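Local structure of beta-lactamase (Klebsiella pneumoniae, 6HUH) at residues A[229-237]-A[248-257]. The protein is a class D beta-lactamase that probably hydrolyses beta-lactam antibiotics to substituted beta-amino acids, a reaction that underlies antibiotic resistance. Numbering follows the deposited sequence.
Sequences KLIFVHTVI and RAREEVFAAL
The C-terminal helix packs on the central antiparallel sheet of the transpeptidase-like domain here, with His234, Phe232 and Val236 of strand 229-237 meeting Glu252, Val253, Ala249 and Leu257 of helix 248-257. Their N-to-C directions differ by 136°, an oblique, roughly antiparallel crossing, and the segment axes come within 8.0 Å. Alternate strand residues, from Leu230 to Val236, face the helix.

The polar link is a hydrogen bond from His234 NE2 to Glu252 OE2, 2.8 Å long. The oxygen lies near the imidazole plane, but the N-H reaches it from above the carboxylate plane. Ring and carboxylate are turned 64° apart. His234 ND1 is hydrogen-bonded to the backbone O of Cys26, on the neighbouring strand 26-30. Both ring nitrogens of this buried histidine thus have partners, which should fix the ring's rotation. Two acceptors are consistent with a ring protonated on both nitrogens, its charge balanced by Glu252. The His234 CD2 edge points at Ala249 O, 3.5 Å away.

Val253, one helical turn after Ala249, divides its two methyls between His234 and Phe232. Its chi1 of 162° sends Val253 CG1 over one face of the Phe232 ring, a CH-pi contact 3.9 Å from the centroid. Val253 CG2, left beside the backbone N, touches His234 CB at 3.7 Å. Leu257 reaches the same phenylalanine ring obliquely, Leu257 CD1 lying 3.9 Å from Phe232 CD2. Phe219 and Phe29, from the two flanking strands, also meet this phenylalanine. Toward the C-terminal end of the strand segment, Val236 CG2 rests on Ala249 CA, 3.7 Å away.

A mostly apolar helix-on-sheet interface of this kind, formed by the last strand and the C-terminal helix, is typical of the serine beta-lactamase fold.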
loop_
_atom_site.group_PDB
_atom_site.type_symbol
_atom_site.label_atom_id
_atom_site.label_comp_id
_atom_site.label_asym_id
_atom_site.label_seq_id
_atom_site.Cartn_x
_atom_site.Cartn_y
_atom_site.Cartn_z
ATOM N N LYS A 229 -19.659 15.509 2.226
ATOM C CA LYS A 229 -18.450 15.215 3.008
ATOM C C LYS A 229 -18.792 15.189 4.509
ATOM O O LYS A 229 -19.751 15.843 4.920
ATOM C CB LYS A 229 -17.331 16.228 2.720
ATOM C CG LYS A 229 -16.554 15.923 1.446
ATOM C CD LYS A 229 -15.575 17.032 1.097
ATOM C CE LYS A 229 -15.046 16.903 -0.313
ATOM N NZ LYS A 229 -13.924 15.925 -0.415
ATOM N N LEU A 230 -18.043 14.415 5.315
ATOM C CA LEU A 230 -18.308 14.272 6.748
ATOM C C LEU A 230 -17.024 13.986 7.510
ATOM O O LEU A 230 -16.385 12.963 7.266
ATOM C CB LEU A 230 -19.328 13.139 6.964
ATOM C CG LEU A 230 -19.741 12.782 8.393
ATOM C CD1 LEU A 230 -21.213 12.908 8.556
ATOM C CD2 LEU A 230 -19.353 11.347 8.741
ATOM N N ILE A 231 -16.650 14.891 8.436
ATOM C CA ILE A 231 -15.476 14.741 9.308
ATOM C C ILE A 231 -15.897 13.824 10.494
ATOM O O ILE A 231 -17.085 13.725 10.804
ATOM C CB ILE A 231 -14.970 16.117 9.830
ATOM C CG1 ILE A 231 -14.795 17.189 8.714
ATOM C CG2 ILE A 231 -13.712 15.972 10.666
ATOM C CD1 ILE A 231 -13.864 16.952 7.645
ATOM N N PHE A 232 -14.922 13.164 11.142
ATOM C CA PHE A 232 -15.124 12.303 12.313
ATOM C C PHE A 232 -13.827 12.239 13.117
ATOM O O PHE A 232 -12.740 12.182 12.544
ATOM C CB PHE A 232 -15.646 10.899 11.943
ATOM C CG PHE A 232 -14.758 10.122 11.012
ATOM C CD1 PHE A 232 -13.614 9.482 11.485
ATOM C CD2 PHE A 232 -15.070 10.004 9.666
ATOM C CE1 PHE A 232 -12.740 8.828 10.606
ATOM C CE2 PHE A 232 -14.227 9.289 8.795
ATOM C CZ PHE A 232 -13.056 8.724 9.269
ATOM N N VAL A 233 -13.947 12.303 14.441
ATOM C CA VAL A 233 -12.822 12.275 15.368
ATOM C C VAL A 233 -13.230 11.353 16.505
ATOM O O VAL A 233 -14.335 11.492 17.043
ATOM C CB VAL A 233 -12.436 13.694 15.891
ATOM C CG1 VAL A 233 -11.233 13.634 16.822
ATOM C CG2 VAL A 233 -12.167 14.678 14.756
ATOM N N HIS A 234 -12.362 10.399 16.869
ATOM C CA HIS A 234 -12.655 9.486 17.980
ATOM C C HIS A 234 -11.429 9.178 18.827
ATOM O O HIS A 234 -10.364 8.914 18.280
ATOM C CB HIS A 234 -13.349 8.210 17.487
ATOM C CG HIS A 234 -13.752 7.239 18.561
ATOM N ND1 HIS A 234 -14.543 7.618 19.621
ATOM C CD2 HIS A 234 -13.506 5.912 18.661
ATOM C CE1 HIS A 234 -14.731 6.528 20.345
ATOM N NE2 HIS A 234 -14.127 5.478 19.803
ATOM N N THR A 235 -11.580 9.226 20.163
ATOM C CA THR A 235 -10.497 8.896 21.097
ATOM C C THR A 235 -10.856 7.723 21.979
ATOM O O THR A 235 -12.020 7.562 22.349
ATOM C CB THR A 235 -10.032 10.076 21.936
ATOM O OG1 THR A 235 -11.133 10.557 22.681
ATOM C CG2 THR A 235 -9.408 11.185 21.110
ATOM N N VAL A 236 -9.853 6.910 22.316
ATOM C CA VAL A 236 -10.021 5.771 23.209
ATOM C C VAL A 236 -9.033 5.966 24.340
ATOM O O VAL A 236 -7.822 5.990 24.102
ATOM C CB VAL A 236 -9.809 4.404 22.508
ATOM C CG1 VAL A 236 -9.744 3.267 23.516
ATOM C CG2 VAL A 236 -10.890 4.143 21.475
ATOM N N ILE A 237 -9.532 6.101 25.559
ATOM C CA ILE A 237 -8.643 6.213 26.706
ATOM C C ILE A 237 -8.720 4.894 27.472
ATOM O O ILE A 237 -9.801 4.508 27.933
ATOM C CB ILE A 237 -8.851 7.507 27.569
ATOM C CG1 ILE A 237 -8.270 8.775 26.859
ATOM C CG2 ILE A 237 -8.202 7.354 28.945
ATOM C CD1 ILE A 237 -9.113 9.434 25.768
ATOM N N ARG A 248 -9.005 0.067 18.383
ATOM C CA ARG A 248 -10.312 -0.012 19.011
ATOM C C ARG A 248 -11.084 1.248 18.577
ATOM O O ARG A 248 -12.317 1.250 18.550
ATOM C CB ARG A 248 -10.156 -0.044 20.540
ATOM C CG ARG A 248 -11.285 -0.743 21.238
ATOM C CD ARG A 248 -11.247 -0.557 22.752
ATOM N NE ARG A 248 -10.313 -1.456 23.447
ATOM C CZ ARG A 248 -10.574 -2.721 23.772
ATOM N NH1 ARG A 248 -11.753 -3.260 23.481
ATOM N NH2 ARG A 248 -9.674 -3.443 24.425
ATOM N N ALA A 249 -10.352 2.321 18.235
ATOM C CA ALA A 249 -10.927 3.588 17.780
ATOM C C ALA A 249 -11.420 3.435 16.339
ATOM O O ALA A 249 -12.588 3.721 16.074
ATOM C CB ALA A 249 -9.895 4.715 17.902
ATOM N N ARG A 250 -10.538 2.910 15.435
ATOM C CA ARG A 250 -10.776 2.648 14.012
ATOM C C ARG A 250 -11.974 1.725 13.803
ATOM O O ARG A 250 -12.799 1.948 12.920
ATOM C CB ARG A 250 -9.508 2.047 13.384
ATOM C CG ARG A 250 -9.586 1.836 11.865
ATOM C CD ARG A 250 -8.259 1.376 11.257
ATOM N NE ARG A 250 -8.284 0.013 10.705
ATOM C CZ ARG A 250 -8.870 -0.339 9.562
ATOM N NH1 ARG A 250 -9.514 0.560 8.831
ATOM N NH2 ARG A 250 -8.839 -1.601 9.156
ATOM N N GLU A 251 -12.052 0.693 14.642
ATOM C CA GLU A 251 -13.103 -0.314 14.689
ATOM C C GLU A 251 -14.462 0.352 14.994
ATOM O O GLU A 251 -15.419 0.152 14.245
ATOM C CB GLU A 251 -12.720 -1.330 15.767
ATOM C CG GLU A 251 -13.570 -2.574 15.871
ATOM C CD GLU A 251 -13.043 -3.492 16.959
ATOM O OE1 GLU A 251 -12.292 -4.435 16.616
ATOM O OE2 GLU A 251 -13.305 -3.218 18.156
ATOM N N GLU A 252 -14.512 1.178 16.067
ATOM C CA GLU A 252 -15.704 1.883 16.563
ATOM C C GLU A 252 -16.233 2.941 15.591
ATOM O O GLU A 252 -17.440 3.206 15.568
ATOM C CB GLU A 252 -15.458 2.479 17.967
ATOM C CG GLU A 252 -15.574 1.463 19.092
ATOM C CD GLU A 252 -14.862 1.829 20.386
ATOM O OE1 GLU A 252 -14.185 0.944 20.962
ATOM O OE2 GLU A 252 -14.988 2.993 20.834
ATOM N N VAL A 253 -15.339 3.529 14.791
ATOM C CA VAL A 253 -15.715 4.525 13.791
ATOM C C VAL A 253 -16.423 3.819 12.634
ATOM O O VAL A 253 -17.505 4.241 12.231
ATOM C CB VAL A 253 -14.493 5.354 13.345
ATOM C CG1 VAL A 253 -14.751 6.073 12.032
ATOM C CG2 VAL A 253 -14.100 6.354 14.424
ATOM N N PHE A 254 -15.835 2.707 12.151
ATOM C CA PHE A 254 -16.382 1.894 11.065
ATOM C C PHE A 254 -17.703 1.232 11.430
ATOM O O PHE A 254 -18.506 0.947 10.540
ATOM C CB PHE A 254 -15.361 0.871 10.559
ATOM C CG PHE A 254 -14.516 1.405 9.432
ATOM C CD1 PHE A 254 -15.017 1.467 8.134
ATOM C CD2 PHE A 254 -13.205 1.800 9.654
ATOM C CE1 PHE A 254 -14.233 1.954 7.089
ATOM C CE2 PHE A 254 -12.415 2.263 8.607
ATOM C CZ PHE A 254 -12.935 2.338 7.334
ATOM N N ALA A 255 -17.943 1.021 12.735
ATOM C CA ALA A 255 -19.188 0.456 13.232
ATOM C C ALA A 255 -20.285 1.525 13.105
ATOM O O ALA A 255 -21.231 1.340 12.330
ATOM C CB ALA A 255 -19.022 0.023 14.689
ATOM N N ALA A 256 -20.079 2.682 13.799
ATOM C CA ALA A 256 -20.973 3.841 13.935
ATOM C C ALA A 256 -21.030 4.844 12.759
ATOM O O ALA A 256 -21.814 5.799 12.831
ATOM C CB ALA A 256 -20.620 4.583 15.202
ATOM N N LEU A 257 -20.235 4.628 11.693
ATOM C CA LEU A 257 -20.184 5.514 10.532
ATOM C C LEU A 257 -21.395 5.431 9.592
ATOM O O LEU A 257 -21.950 6.484 9.257
ATOM C CB LEU A 257 -18.887 5.286 9.757
ATOM C CG LEU A 257 -18.086 6.514 9.376
ATOM C CD1 LEU A 257 -17.977 7.495 10.504
ATOM C CD2 LEU A 257 -16.714 6.120 8.912
#